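PDB 1VK1: conserved hypothetical protein from Pyrococcus furiosus, which is of unknown function but pairs a ParB-like N-terminal domain with a SerK-type C-terminal domain, and may bind ATP as a kinase. Local coordinates for residues D39-E42 against S43-S47; L56-P60 against G61-Y65. All coordinates share one frame; numbering follows the deposited sequence.

Contact 1: residues D39-E42 against S43-S47; sequences DFIE and SVTGS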
loop_
_atom_site.group_PDB
_atom_site.type_symbol
_atom_site.label_atom_id
_atom_site.label_comp_id
_atom_site.label_asym_id
_atom_site.label_seq_id
_atom_site.Cartn_x
_atom_site.Cartn_y
_atom_site.Cartn_z
ATOM N N ASP A 39 9.649 -2.099 10.209
ATOM C CA ASP A 39 10.784 -1.382 9.682
ATOM C C ASP A 39 10.677 0.131 9.929
ATOM O O ASP A 39 11.678 0.768 10.285
ATOM C CB ASP A 39 10.963 -1.666 8.194
ATOM C CG ASP A 39 11.575 -3.038 7.908
ATOM O OD1 ASP A 39 11.968 -3.769 8.840
ATOM O OD2 ASP A 39 11.700 -3.444 6.752
ATOM N N PHE A 40 9.491 0.709 9.722
ATOM C CA PHE A 40 9.305 2.121 9.996
ATOM C C PHE A 40 9.612 2.406 11.479
ATOM O O PHE A 40 10.321 3.361 11.816
ATOM C CB PHE A 40 7.896 2.624 9.669
ATOM C CG PHE A 40 7.629 3.972 10.264
ATOM C CD1 PHE A 40 8.218 5.107 9.734
ATOM C CD2 PHE A 40 6.881 4.100 11.408
ATOM C CE1 PHE A 40 8.027 6.350 10.328
ATOM C CE2 PHE A 40 6.702 5.342 12.004
ATOM C CZ PHE A 40 7.296 6.449 11.471
ATOM N N ILE A 41 9.049 1.591 12.375
ATOM C CA ILE A 41 9.247 1.833 13.809
ATOM C C ILE A 41 10.736 1.762 14.154
ATOM O O ILE A 41 11.248 2.603 14.878
ATOM C CB ILE A 41 8.415 0.861 14.644
ATOM C CG1 ILE A 41 6.929 1.202 14.518
ATOM C CG2 ILE A 41 8.861 0.875 16.108
ATOM C CD1 ILE A 41 6.010 0.137 15.056
ATOM N N GLU A 42 11.423 0.754 13.632
ATOM C CA GLU A 42 12.864 0.623 13.858
ATOM C C GLU A 42 13.639 1.828 13.343
ATOM O O GLU A 42 14.550 2.316 14.015
ATOM C CB GLU A 42 13.391 -0.667 13.226
ATOM C CG GLU A 42 12.993 -1.951 13.913
ATOM C CD GLU A 42 13.746 -3.162 13.365
ATOM O OE1 GLU A 42 14.627 -2.994 12.465
ATOM O OE2 GLU A 42 13.458 -4.293 13.821
ATOM N N SER A 43 13.306 2.294 12.138
ATOM C CA SER A 43 14.016 3.417 11.531
ATOM C C SER A 43 13.792 4.742 12.280
ATOM O O SER A 43 14.739 5.497 12.530
ATOM C CB SER A 43 13.613 3.550 10.073
ATOM O OG SER A 43 13.994 2.396 9.346
ATOM N N VAL A 44 12.555 5.049 12.609
ATOM C CA VAL A 44 12.257 6.321 13.229
ATOM C C VAL A 44 12.833 6.376 14.635
ATOM O O VAL A 44 13.331 7.417 15.050
ATOM C CB VAL A 44 10.737 6.688 13.151
ATOM C CG1 VAL A 44 9.905 5.913 14.175
ATOM C CG2 VAL A 44 10.547 8.145 13.325
ATOM N N THR A 45 12.790 5.264 15.361
ATOM C CA THR A 45 13.368 5.243 16.714
ATOM C C THR A 45 14.887 5.212 16.663
ATOM O O THR A 45 15.539 5.849 17.489
ATOM C CB THR A 45 12.823 4.086 17.554
ATOM O OG1 THR A 45 13.082 2.847 16.926
ATOM C CG2 THR A 45 11.322 4.161 17.746
ATOM N N GLY A 46 15.470 4.521 15.686
ATOM C CA GLY A 46 16.920 4.468 15.580
ATOM C C GLY A 46 17.548 5.773 15.134
ATOM O O GLY A 46 18.597 6.174 15.652
ATOM N N SER A 47 16.920 6.437 14.168
ATOM C CA SER A 47 17.431 7.702 13.654
ATOM C C SER A 47 16.968 8.891 14.462
ATOM O O SER A 47 17.602 9.941 14.451
ATOM C CB SER A 47 17.019 7.905 12.208
ATOM O OG SER A 47 15.623 8.206 12.126
#
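A first torsion of 166° sets CG of Phe40 opposite its backbone N and brings the ring alongside Val44, one helical turn on; there CG1 lies between the backbone N and the carbonyl carbon, which turns this methyl back to meet the ring. It comes over one face: Val44 CG1 is 4.2 Å from the Phe40 ring centroid and 27° off the ring normal, the geometry of a CH-pi contact. The closest ring atom is at the far end, Phe40 CZ to Val44 CG1 at 3.8 Å, and the same methyl of Val44 stands 3.5 Å from Phe40 O. Alongside this pair runs the i to i+4 bonding of helix 34-47, with Val44 N to Phe40 O at 2.9 Å and 169° at the hydrogen. The side chains of Phe40, Ile41, Val44 and Thr45 also touch helix 71-80, Phe40 on Arg73 and Val44 on Leu80, so this side of the helix packs on helix 71-80 within the ParB-like domain, with Val44 buried, while Glu42 and Ser43 are exposed. An alanine in place of Phe40 is likely to leave Val44 CG1 without the ring face it rests on and to open a gap beside Arg73. Hydroxyls double the backbone bonds on three carbonyls. Ser43 OG reaches Asp39 O at 3.0 Å from above the carbonyl plane, on the opposite face to Ser43 N. Thr45 OG1 grips Ile41 O at 2.8 Å, again across the plane from its own N. At the last turn Ser47 OG donates to Ser43 O (2.9 Å) and is hydrogen-bonded to Ile49 N as the chain leaves the helix.

Contact 2: residues L56-P60 against G61-Y65; sequences LAKIP and GTDEY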
loop_
_atom_site.group_PDB
_atom_site.type_symbol
_atom_site.label_atom_id
_atom_site.label_comp_id
_atom_site.label_asym_id
_atom_site.label_seq_id
_atom_site.Cartn_x
_atom_site.Cartn_y
_atom_site.Cartn_z
ATOM N N LEU A 56 -2.243 13.893 3.069
ATOM C CA LEU A 56 -3.605 13.821 3.545
ATOM C C LEU A 56 -4.537 14.587 2.636
ATOM O O LEU A 56 -4.120 15.497 1.928
ATOM C CB LEU A 56 -3.713 14.462 4.933
ATOM C CG LEU A 56 -2.834 13.889 6.046
ATOM C CD1 LEU A 56 -3.097 14.698 7.332
ATOM C CD2 LEU A 56 -3.066 12.429 6.280
ATOM N N ALA A 57 -5.819 14.265 2.711
ATOM C CA ALA A 57 -6.875 15.039 2.046
ATOM C C ALA A 57 -8.075 15.090 2.961
ATOM O O ALA A 57 -8.457 14.083 3.544
ATOM C CB ALA A 57 -7.259 14.413 0.727
ATOM N N LYS A 58 -8.690 16.243 3.101
ATOM C CA LYS A 58 -9.847 16.339 3.979
ATOM C C LYS A 58 -11.023 15.530 3.413
ATOM O O LYS A 58 -11.303 15.549 2.219
ATOM C CB LYS A 58 -10.248 17.817 4.237
ATOM C CG LYS A 58 -11.432 17.975 5.253
ATOM C CD LYS A 58 -11.522 19.363 5.885
ATOM C CE LYS A 58 -10.638 19.486 7.131
ATOM N NZ LYS A 58 -10.973 20.692 7.923
ATOM N N ILE A 59 -11.710 14.827 4.289
ATOM C CA ILE A 59 -12.932 14.112 3.932
ATOM C C ILE A 59 -14.093 15.124 4.011
ATOM O O ILE A 59 -14.332 15.713 5.056
ATOM C CB ILE A 59 -13.151 12.933 4.862
ATOM C CG1 ILE A 59 -12.007 11.916 4.708
ATOM C CG2 ILE A 59 -14.488 12.264 4.569
ATOM C CD1 ILE A 59 -11.962 10.885 5.798
ATOM N N PRO A 60 -14.811 15.344 2.897
ATOM C CA PRO A 60 -15.890 16.352 2.890
ATOM C C PRO A 60 -16.924 16.160 3.998
ATOM O O PRO A 60 -17.292 15.028 4.324
ATOM C CB PRO A 60 -16.533 16.174 1.504
ATOM C CG PRO A 60 -15.478 15.686 0.684
ATOM C CD PRO A 60 -14.662 14.716 1.573
ATOM N N GLY A 61 -17.365 17.270 4.576
ATOM C CA GLY A 61 -18.350 17.247 5.645
ATOM C C GLY A 61 -17.807 16.866 7.019
ATOM O O GLY A 61 -18.581 16.736 7.972
ATOM N N THR A 62 -16.482 16.684 7.130
ATOM C CA THR A 62 -15.848 16.344 8.391
ATOM C C THR A 62 -14.649 17.214 8.610
ATOM O O THR A 62 -14.193 17.906 7.703
ATOM C CB THR A 62 -15.375 14.879 8.404
ATOM O OG1 THR A 62 -14.146 14.748 7.650
ATOM C CG2 THR A 62 -16.377 13.951 7.758
ATOM N N ASP A 63 -14.090 17.126 9.812
ATOM C CA ASP A 63 -12.763 17.665 10.068
ATOM C C ASP A 63 -11.720 16.525 10.192
ATOM O O ASP A 63 -10.732 16.642 10.901
ATOM C CB ASP A 63 -12.817 18.628 11.260
ATOM C CG ASP A 63 -13.344 20.065 10.844
ATOM O OD1 ASP A 63 -13.173 20.446 9.632
ATOM O OD2 ASP A 63 -13.887 20.852 11.607
ATOM N N GLU A 64 -11.946 15.450 9.457
ATOM C CA GLU A 64 -11.058 14.299 9.421
ATOM C C GLU A 64 -10.376 14.249 8.054
ATOM O O GLU A 64 -10.836 14.882 7.094
ATOM C CB GLU A 64 -11.866 13.024 9.692
ATOM C CG GLU A 64 -12.463 13.026 11.117
ATOM C CD GLU A 64 -13.636 12.086 11.330
ATOM O OE1 GLU A 64 -14.001 11.346 10.416
ATOM O OE2 GLU A 64 -14.206 12.096 12.479
ATOM N N TYR A 65 -9.303 13.469 7.973
ATOM C CA TYR A 65 -8.495 13.362 6.778
ATOM C C TYR A 65 -8.363 11.932 6.307
ATOM O O TYR A 65 -8.128 11.013 7.104
ATOM C CB TYR A 65 -7.079 13.901 7.038
ATOM C CG TYR A 65 -7.055 15.354 7.383
ATOM C CD1 TYR A 65 -6.975 16.328 6.402
ATOM C CD2 TYR A 65 -7.087 15.767 8.702
ATOM C CE1 TYR A 65 -6.970 17.673 6.720
ATOM C CE2 TYR A 65 -7.078 17.108 9.033
ATOM C CZ TYR A 65 -6.996 18.059 8.024
ATOM O OH TYR A 65 -6.969 19.407 8.341
#
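Lys58 reaches across to Tyr65, Thr62 and Asp63 along the length of its side chain. Lys58 CB lies beside the Tyr65 ring, 4.1 Å from Tyr65 CE1. Lys58 CG, set opposite the backbone N (chi1 -176°), lets the chain run past the returning segment and comes 3.6 Å from Glu64 O; Lys58 CD then passes Thr62 O at 3.5 Å. A bend at chi3 (-86°) brings Lys58 CE near the phenol, 3.9 Å from Tyr65 OH, and delivers Lys58 NZ to Asp63 OD1 at 2.8 Å, a salt bridge that meets the carboxylate from above, 36° out of its plane. The two backbones form a beta-hairpin joining strands 54-58 and 65-67. Lys58 and Tyr65 are an antiparallel non-hydrogen-bonded pair, Ile59 N bonds to Glu64 O (2.9 Å), and a type II turn from Ile59 to Thr62 reverses the chain, with Gly61 at positive phi. Thr62 OG1 works both ways: it donates to Ile59 O at 2.8 Å, on the same face of that carbonyl as Thr62 N, and accepts from Glu64 N, closing an ST turn. On the other side Leu56 CD1 lies over a face of the Tyr65 ring. Since Lys58 and Asp63 are both exposed, their ion pair is probably screened by solvent; the carbonyl of buried Ile59, held by two donors of Thr62, is likely to help fix the turn independently of it.

Overall arrangement
Contacts 1 and 2 follow one another along the chain within the ParB-like domain, their centres 28 Å apart and their nearest atoms about 13 Å apart, without touching. They are linked through the fold: the hairpin of contact 2 returns along strand 65-67, which leads into helix 71-80, and that helix is the one contact 1 lies against. Contact 2 also meets the C-terminal part of the chain, where helix 205-213 touches Ile59 and Pro60. Neither includes the sodium ligands Glu30 and Thr223; the ion is about 14 Å from the side chain of Phe40 and about 12 Å from that of Leu56.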